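Local coordinates for uncharacterized protein (Bacteroides fragilis, PDB 3EUR) that is of unknown function but carries a thioredoxin-like domain, consistent with a redox or related role that has not been established, at residues L26-N40 against I114-L127. Sequence-based numbering, arbitrary orientation.
Sequences LYQFPAEYTLLFINN and IPTLYLLDKNKTVL
Strands 33-38 and 116-120 run antiparallel with axes 4.7 Å apart, and Thr34, Leu36 and Ile38 each exchange two backbone hydrogen bonds with Leu120, Tyr118 and Thr116 in turn. Between these pairs, Leu35 faces Leu119 and Phe37 faces Leu117 in non-hydrogen-bonded pairs. Leu35 and Phe37 pack on helix 44-55, and Leu35 and Leu119 on helix 133-141, where branched and aromatic hydrocarbon suits a buried layer: Leu117 CD2 lies 3.8 Å from Phe37 CB, while Pro115 CB comes to the edge of the Phe37 ring, in its plane. On the other face of the sheet, Leu36 CB packs 4.1 Å from Tyr118 CB, and Leu26 CD1 and Leu120 CD1 meet tip to tip. Pro115 follows a cis peptide bond just ahead of strand 116-120 and probably corresponds to the cis-proline of thioredoxins; strand 33-38 lies between 116-120 and the parallel strand 68-74, in the central sheet of that fold.

Beyond the paired strands, Lys124, at the end of the turn 121-124, reaches back across to the loop 26-31. Its chain bends at chi2 (-59°) and chi4 (-68°), carrying its methylenes past Leu26 and Tyr27 and its ammonium to Phe29 O, to which NZ donates a hydrogen bond of 2.7 Å. A long flexible lysine fits here because its aliphatic part can be buried while NZ also binds two waters. One reaches Tyr27 O; the other joins Ala31 O, Thr34 OG1 and Asp121 O. The type I turn from Asp121 to Lys124 contains an Asx turn: Asp121 OD1 accepts from Asn123 N at 2.9 Å, and Thr125 N reaches the same oxygen from the opposite face of the carboxylate.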
loop_
_atom_site.group_PDB
_atom_site.type_symbol
_atom_site.label_atom_id
_atom_site.label_comp_id
_atom_site.label_asym_id
_atom_site.label_seq_id
_atom_site.Cartn_x
_atom_site.Cartn_y
_atom_site.Cartn_z
ATOM N N LEU A 26 -6.218 0.495 8.506
ATOM C CA LEU A 26 -6.381 -0.542 7.458
ATOM C C LEU A 26 -7.745 -1.212 7.549
ATOM O O LEU A 26 -8.442 -1.397 6.566
ATOM C CB LEU A 26 -5.239 -1.553 7.526
ATOM C CG LEU A 26 -5.325 -2.695 6.495
ATOM C CD1 LEU A 26 -5.193 -2.192 5.061
ATOM C CD2 LEU A 26 -4.318 -3.787 6.822
ATOM N N TYR A 27 -8.146 -1.589 8.764
ATOM C CA TYR A 27 -9.345 -2.385 8.896
ATOM C C TYR A 27 -10.605 -1.577 8.565
ATOM O O TYR A 27 -11.611 -2.148 8.203
ATOM C CB TYR A 27 -9.457 -3.020 10.305
ATOM C CG TYR A 27 -8.497 -4.153 10.548
ATOM C CD1 TYR A 27 -7.542 -4.554 9.629
ATOM C CD2 TYR A 27 -8.540 -4.827 11.754
ATOM C CE1 TYR A 27 -6.677 -5.605 9.896
ATOM C CE2 TYR A 27 -7.691 -5.887 12.023
ATOM C CZ TYR A 27 -6.732 -6.248 11.109
ATOM O OH TYR A 27 -5.879 -7.269 11.446
ATOM N N GLN A 28 -10.527 -0.261 8.690
ATOM C CA GLN A 28 -11.633 0.627 8.334
ATOM C C GLN A 28 -11.702 0.975 6.821
ATOM O O GLN A 28 -12.628 1.652 6.421
ATOM C CB GLN A 28 -11.516 1.923 9.098
ATOM C CG GLN A 28 -11.687 1.811 10.617
ATOM C CD GLN A 28 -11.152 3.030 11.349
ATOM O OE1 GLN A 28 -10.671 3.979 10.744
ATOM N NE2 GLN A 28 -11.235 2.996 12.663
ATOM N N PHE A 29 -10.709 0.558 6.040
ATOM C CA PHE A 29 -10.557 0.990 4.643
ATOM C C PHE A 29 -11.401 0.137 3.742
ATOM O O PHE A 29 -11.124 -1.052 3.604
ATOM C CB PHE A 29 -9.081 0.862 4.284
ATOM C CG PHE A 29 -8.710 1.386 2.925
ATOM C CD1 PHE A 29 -8.605 2.754 2.728
ATOM C CD2 PHE A 29 -8.409 0.552 1.864
ATOM C CE1 PHE A 29 -8.219 3.263 1.488
ATOM C CE2 PHE A 29 -8.020 1.047 0.647
ATOM C CZ PHE A 29 -7.909 2.412 0.457
ATOM N N PRO A 30 -12.435 0.695 3.084
ATOM C CA PRO A 30 -13.338 -0.176 2.321
ATOM C C PRO A 30 -12.890 -0.429 0.897
ATOM O O PRO A 30 -12.692 0.527 0.157
ATOM C CB PRO A 30 -14.665 0.621 2.352
ATOM C CG PRO A 30 -14.208 2.058 2.327
ATOM C CD PRO A 30 -12.943 2.081 3.184
ATOM N N ALA A 31 -12.786 -1.682 0.523
ATOM C CA ALA A 31 -12.439 -2.028 -0.859
ATOM C C ALA A 31 -12.656 -3.509 -1.068
ATOM O O ALA A 31 -12.280 -4.308 -0.196
ATOM C CB ALA A 31 -11.012 -1.656 -1.212
ATOM N N GLU A 32 -13.168 -3.913 -2.230
ATOM C CA GLU A 32 -13.211 -5.344 -2.549
ATOM C C GLU A 32 -11.785 -5.926 -2.541
ATOM O O GLU A 32 -11.582 -7.044 -2.074
ATOM C CB GLU A 32 -13.905 -5.581 -3.873
ATOM C CG GLU A 32 -14.072 -7.063 -4.192
ATOM C CD GLU A 32 -14.698 -7.336 -5.541
ATOM O OE1 GLU A 32 -14.450 -6.559 -6.452
ATOM O OE2 GLU A 32 -15.449 -8.341 -5.650
ATOM N N TYR A 33 -10.844 -5.163 -3.069
ATOM C CA TYR A 33 -9.418 -5.494 -3.013
ATOM C C TYR A 33 -8.678 -4.278 -2.526
ATOM O O TYR A 33 -8.832 -3.184 -3.112
ATOM C CB TYR A 33 -8.858 -5.852 -4.414
ATOM C CG TYR A 33 -9.490 -7.042 -5.032
ATOM C CD1 TYR A 33 -8.962 -8.308 -4.848
ATOM C CD2 TYR A 33 -10.610 -6.925 -5.826
ATOM C CE1 TYR A 33 -9.533 -9.410 -5.453
ATOM C CE2 TYR A 33 -11.186 -8.013 -6.420
ATOM C CZ TYR A 33 -10.659 -9.269 -6.251
ATOM O OH TYR A 33 -11.223 -10.361 -6.847
ATOM N N THR A 34 -7.802 -4.439 -1.528
ATOM C CA THR A 34 -6.886 -3.399 -1.149
ATOM C C THR A 34 -5.486 -3.775 -1.640
ATOM O O THR A 34 -5.014 -4.883 -1.353
ATOM C CB THR A 34 -6.850 -3.167 0.383
ATOM O OG1 THR A 34 -8.106 -2.708 0.834
ATOM C CG2 THR A 34 -5.785 -2.199 0.783
ATOM N N LEU A 35 -4.842 -2.880 -2.371
ATOM C CA LEU A 35 -3.453 -3.037 -2.726
ATOM C C LEU A 35 -2.634 -2.156 -1.790
ATOM O O LEU A 35 -2.654 -0.939 -1.912
ATOM C CB LEU A 35 -3.213 -2.673 -4.193
ATOM C CG LEU A 35 -1.804 -2.963 -4.726
ATOM C CD1 LEU A 35 -1.416 -4.433 -4.548
ATOM C CD2 LEU A 35 -1.769 -2.572 -6.229
ATOM N N LEU A 36 -2.046 -2.797 -0.783
ATOM C CA LEU A 36 -1.254 -2.120 0.197
ATOM C C LEU A 36 0.173 -1.959 -0.341
ATOM O O LEU A 36 0.810 -2.937 -0.693
ATOM C CB LEU A 36 -1.244 -2.941 1.506
ATOM C CG LEU A 36 -0.381 -2.407 2.648
ATOM C CD1 LEU A 36 -0.908 -1.062 3.126
ATOM C CD2 LEU A 36 -0.364 -3.378 3.794
ATOM N N PHE A 37 0.597 -0.713 -0.439
ATOM C CA PHE A 37 1.839 -0.324 -1.061
ATOM C C PHE A 37 2.730 0.350 -0.027
ATOM O O PHE A 37 2.550 1.518 0.264
ATOM C CB PHE A 37 1.502 0.549 -2.271
ATOM C CG PHE A 37 2.668 1.239 -2.950
ATOM C CD1 PHE A 37 3.979 0.756 -2.931
ATOM C CD2 PHE A 37 2.420 2.374 -3.712
ATOM C CE1 PHE A 37 4.982 1.435 -3.586
ATOM C CE2 PHE A 37 3.431 3.043 -4.361
ATOM C CZ PHE A 37 4.711 2.562 -4.313
ATOM N N ILE A 38 3.672 -0.399 0.544
ATOM C CA ILE A 38 4.587 0.127 1.574
ATOM C C ILE A 38 5.753 0.744 0.864
ATOM O O ILE A 38 6.407 0.081 0.075
ATOM C CB ILE A 38 5.030 -0.957 2.552
ATOM C CG1 ILE A 38 3.851 -1.778 3.070
ATOM C CG2 ILE A 38 5.843 -0.328 3.660
ATOM C CD1 ILE A 38 4.221 -2.975 3.959
ATOM N N ASN A 39 6.019 2.022 1.092
ATOM C CA ASN A 39 6.949 2.774 0.219
ATOM C C ASN A 39 7.787 3.693 1.079
ATOM O O ASN A 39 7.386 4.080 2.183
ATOM C CB ASN A 39 6.139 3.568 -0.788
ATOM C CG ASN A 39 5.287 4.599 -0.152
ATOM O OD1 ASN A 39 4.093 4.379 0.161
ATOM N ND2 ASN A 39 5.862 5.698 0.127
ATOM N N ASN A 40 8.950 4.043 0.574
ATOM C CA ASN A 40 9.702 5.157 1.145
ATOM C C ASN A 40 10.096 5.818 -0.100
ATOM O O ASN A 40 10.932 5.289 -0.837
ATOM C CB ASN A 40 10.931 4.725 1.991
ATOM C CG ASN A 40 11.642 5.912 2.554
ATOM O OD1 ASN A 40 11.736 6.944 1.886
ATOM N ND2 ASN A 40 12.124 5.802 3.793
ATOM N N ILE A 114 11.366 -2.877 1.095
ATOM C CA ILE A 114 10.493 -1.786 0.544
ATOM C C ILE A 114 11.095 -1.266 -0.747
ATOM O O ILE A 114 12.325 -1.131 -0.827
ATOM C CB ILE A 114 10.407 -0.564 1.509
ATOM C CG1 ILE A 114 9.359 -0.833 2.571
ATOM C CG2 ILE A 114 10.058 0.791 0.733
ATOM C CD1 ILE A 114 8.873 -2.257 2.666
ATOM N N PRO A 115 10.314 -0.983 -1.801
ATOM C CA PRO A 115 8.844 -1.029 -1.810
ATOM C C PRO A 115 8.297 -2.424 -1.905
ATOM O O PRO A 115 8.836 -3.259 -2.529
ATOM C CB PRO A 115 8.499 -0.283 -3.093
ATOM C CG PRO A 115 9.627 -0.519 -3.957
ATOM C CD PRO A 115 10.804 -0.475 -3.079
ATOM N N THR A 116 7.172 -2.625 -1.224
ATOM C CA THR A 116 6.503 -3.916 -1.174
ATOM C C THR A 116 4.982 -3.810 -1.272
ATOM O O THR A 116 4.344 -2.914 -0.721
ATOM C CB THR A 116 6.868 -4.687 0.111
ATOM O OG1 THR A 116 8.229 -4.416 0.465
ATOM C CG2 THR A 116 6.691 -6.183 -0.097
ATOM N N LEU A 117 4.413 -4.763 -1.998
ATOM C CA LEU A 117 2.977 -4.868 -2.218
ATOM C C LEU A 117 2.365 -6.049 -1.516
ATOM O O LEU A 117 2.911 -7.144 -1.527
ATOM C CB LEU A 117 2.695 -5.007 -3.723
ATOM C CG LEU A 117 3.120 -3.867 -4.615
ATOM C CD1 LEU A 117 2.892 -4.256 -6.086
ATOM C CD2 LEU A 117 2.362 -2.583 -4.305
ATOM N N TYR A 118 1.201 -5.817 -0.921
ATOM C CA TYR A 118 0.304 -6.879 -0.464
ATOM C C TYR A 118 -1.038 -6.691 -1.141
ATOM O O TYR A 118 -1.531 -5.578 -1.194
ATOM C CB TYR A 118 0.077 -6.849 1.065
ATOM C CG TYR A 118 1.246 -7.208 1.905
ATOM C CD1 TYR A 118 1.240 -8.421 2.584
ATOM C CD2 TYR A 118 2.349 -6.413 1.990
ATOM C CE1 TYR A 118 2.275 -8.820 3.380
ATOM C CE2 TYR A 118 3.472 -6.817 2.797
ATOM C CZ TYR A 118 3.400 -8.049 3.445
ATOM O OH TYR A 118 4.471 -8.474 4.235
ATOM N N LEU A 119 -1.630 -7.776 -1.631
ATOM C CA LEU A 119 -2.989 -7.740 -2.143
ATOM C C LEU A 119 -3.881 -8.394 -1.113
ATOM O O LEU A 119 -3.627 -9.527 -0.694
ATOM C CB LEU A 119 -3.103 -8.440 -3.495
ATOM C CG LEU A 119 -4.486 -8.343 -4.160
ATOM C CD1 LEU A 119 -4.817 -6.978 -4.603
ATOM C CD2 LEU A 119 -4.595 -9.366 -5.315
ATOM N N LEU A 120 -4.901 -7.649 -0.676
ATOM C CA LEU A 120 -5.799 -8.056 0.397
ATOM C C LEU A 120 -7.244 -8.107 -0.108
ATOM O O LEU A 120 -7.632 -7.281 -0.959
ATOM C CB LEU A 120 -5.733 -7.044 1.548
ATOM C CG LEU A 120 -4.359 -6.657 2.041
ATOM C CD1 LEU A 120 -4.452 -5.595 3.152
ATOM C CD2 LEU A 120 -3.533 -7.829 2.507
ATOM N N ASP A 121 -8.029 -9.056 0.380
ATOM C CA ASP A 121 -9.433 -9.121 0.035
ATOM C C ASP A 121 -10.249 -8.145 0.902
ATOM O O ASP A 121 -9.703 -7.331 1.638
ATOM C CB ASP A 121 -9.964 -10.575 0.067
ATOM C CG ASP A 121 -10.270 -11.105 1.449
ATOM O OD1 ASP A 121 -10.098 -10.380 2.477
ATOM O OD2 ASP A 121 -10.720 -12.261 1.491
ATOM N N LYS A 122 -11.573 -8.233 0.775
ATOM C CA LYS A 122 -12.450 -7.268 1.419
ATOM C C LYS A 122 -12.322 -7.273 2.931
ATOM O O LYS A 122 -12.575 -6.254 3.577
ATOM C CB LYS A 122 -13.910 -7.446 1.016
ATOM C CG LYS A 122 -14.562 -8.698 1.473
ATOM C CD LYS A 122 -15.990 -8.819 1.021
ATOM C CE LYS A 122 -16.655 -10.031 1.611
ATOM N NZ LYS A 122 -18.076 -10.126 1.216
ATOM N N ASN A 123 -11.972 -8.429 3.486
ATOM C CA ASN A 123 -11.787 -8.620 4.928
ATOM C C ASN A 123 -10.360 -8.407 5.376
ATOM O O ASN A 123 -10.031 -8.644 6.518
ATOM C CB ASN A 123 -12.249 -10.000 5.338
ATOM C CG ASN A 123 -13.683 -10.289 4.951
ATOM O OD1 ASN A 123 -13.978 -11.384 4.364
ATOM N ND2 ASN A 123 -14.567 -9.429 5.272
ATOM N N LYS A 124 -9.495 -8.004 4.456
ATOM C CA LYS A 124 -8.058 -7.811 4.716
ATOM C C LYS A 124 -7.301 -9.135 4.877
ATOM O O LYS A 124 -6.173 -9.125 5.365
ATOM C CB LYS A 124 -7.758 -6.823 5.829
ATOM C CG LYS A 124 -8.543 -5.513 5.668
ATOM C CD LYS A 124 -8.276 -4.776 4.364
ATOM C CE LYS A 124 -9.056 -3.486 4.199
ATOM N NZ LYS A 124 -10.514 -3.686 4.031
ATOM N N THR A 125 -7.876 -10.205 4.377
ATOM C CA THR A 125 -7.133 -11.463 4.258
ATOM C C THR A 125 -6.091 -11.310 3.145
ATOM O O THR A 125 -6.382 -10.801 2.072
ATOM C CB THR A 125 -8.076 -12.623 3.946
ATOM O OG1 THR A 125 -9.044 -12.723 4.980
ATOM C CG2 THR A 125 -7.348 -13.976 3.801
ATOM N N VAL A 126 -4.879 -11.808 3.413
ATOM C CA VAL A 126 -3.788 -11.718 2.485
ATOM C C VAL A 126 -3.985 -12.679 1.330
ATOM O O VAL A 126 -3.984 -13.884 1.506
ATOM C CB VAL A 126 -2.422 -11.945 3.176
ATOM C CG1 VAL A 126 -1.299 -11.952 2.162
ATOM C CG2 VAL A 126 -2.190 -10.937 4.255
ATOM N N LEU A 127 -4.138 -12.124 0.130
ATOM C CA LEU A 127 -4.179 -12.847 -1.139
ATOM C C LEU A 127 -2.801 -13.004 -1.740
ATOM O O LEU A 127 -2.513 -14.042 -2.361
ATOM C CB LEU A 127 -5.113 -12.159 -2.118
ATOM C CG LEU A 127 -6.572 -11.958 -1.685
ATOM C CD1 LEU A 127 -7.320 -11.177 -2.724
ATOM C CD2 LEU A 127 -7.221 -13.287 -1.328
HETATM O O HOH W 1 -11.785 -4.336 6.496
HETATM O O HOH W 2 -10.054 -4.592 1.344
HETATM O O HOH W 3 -13.307 -3.609 2.804
HETATM O O HOH W 4 -12.751 -9.407 -1.652
#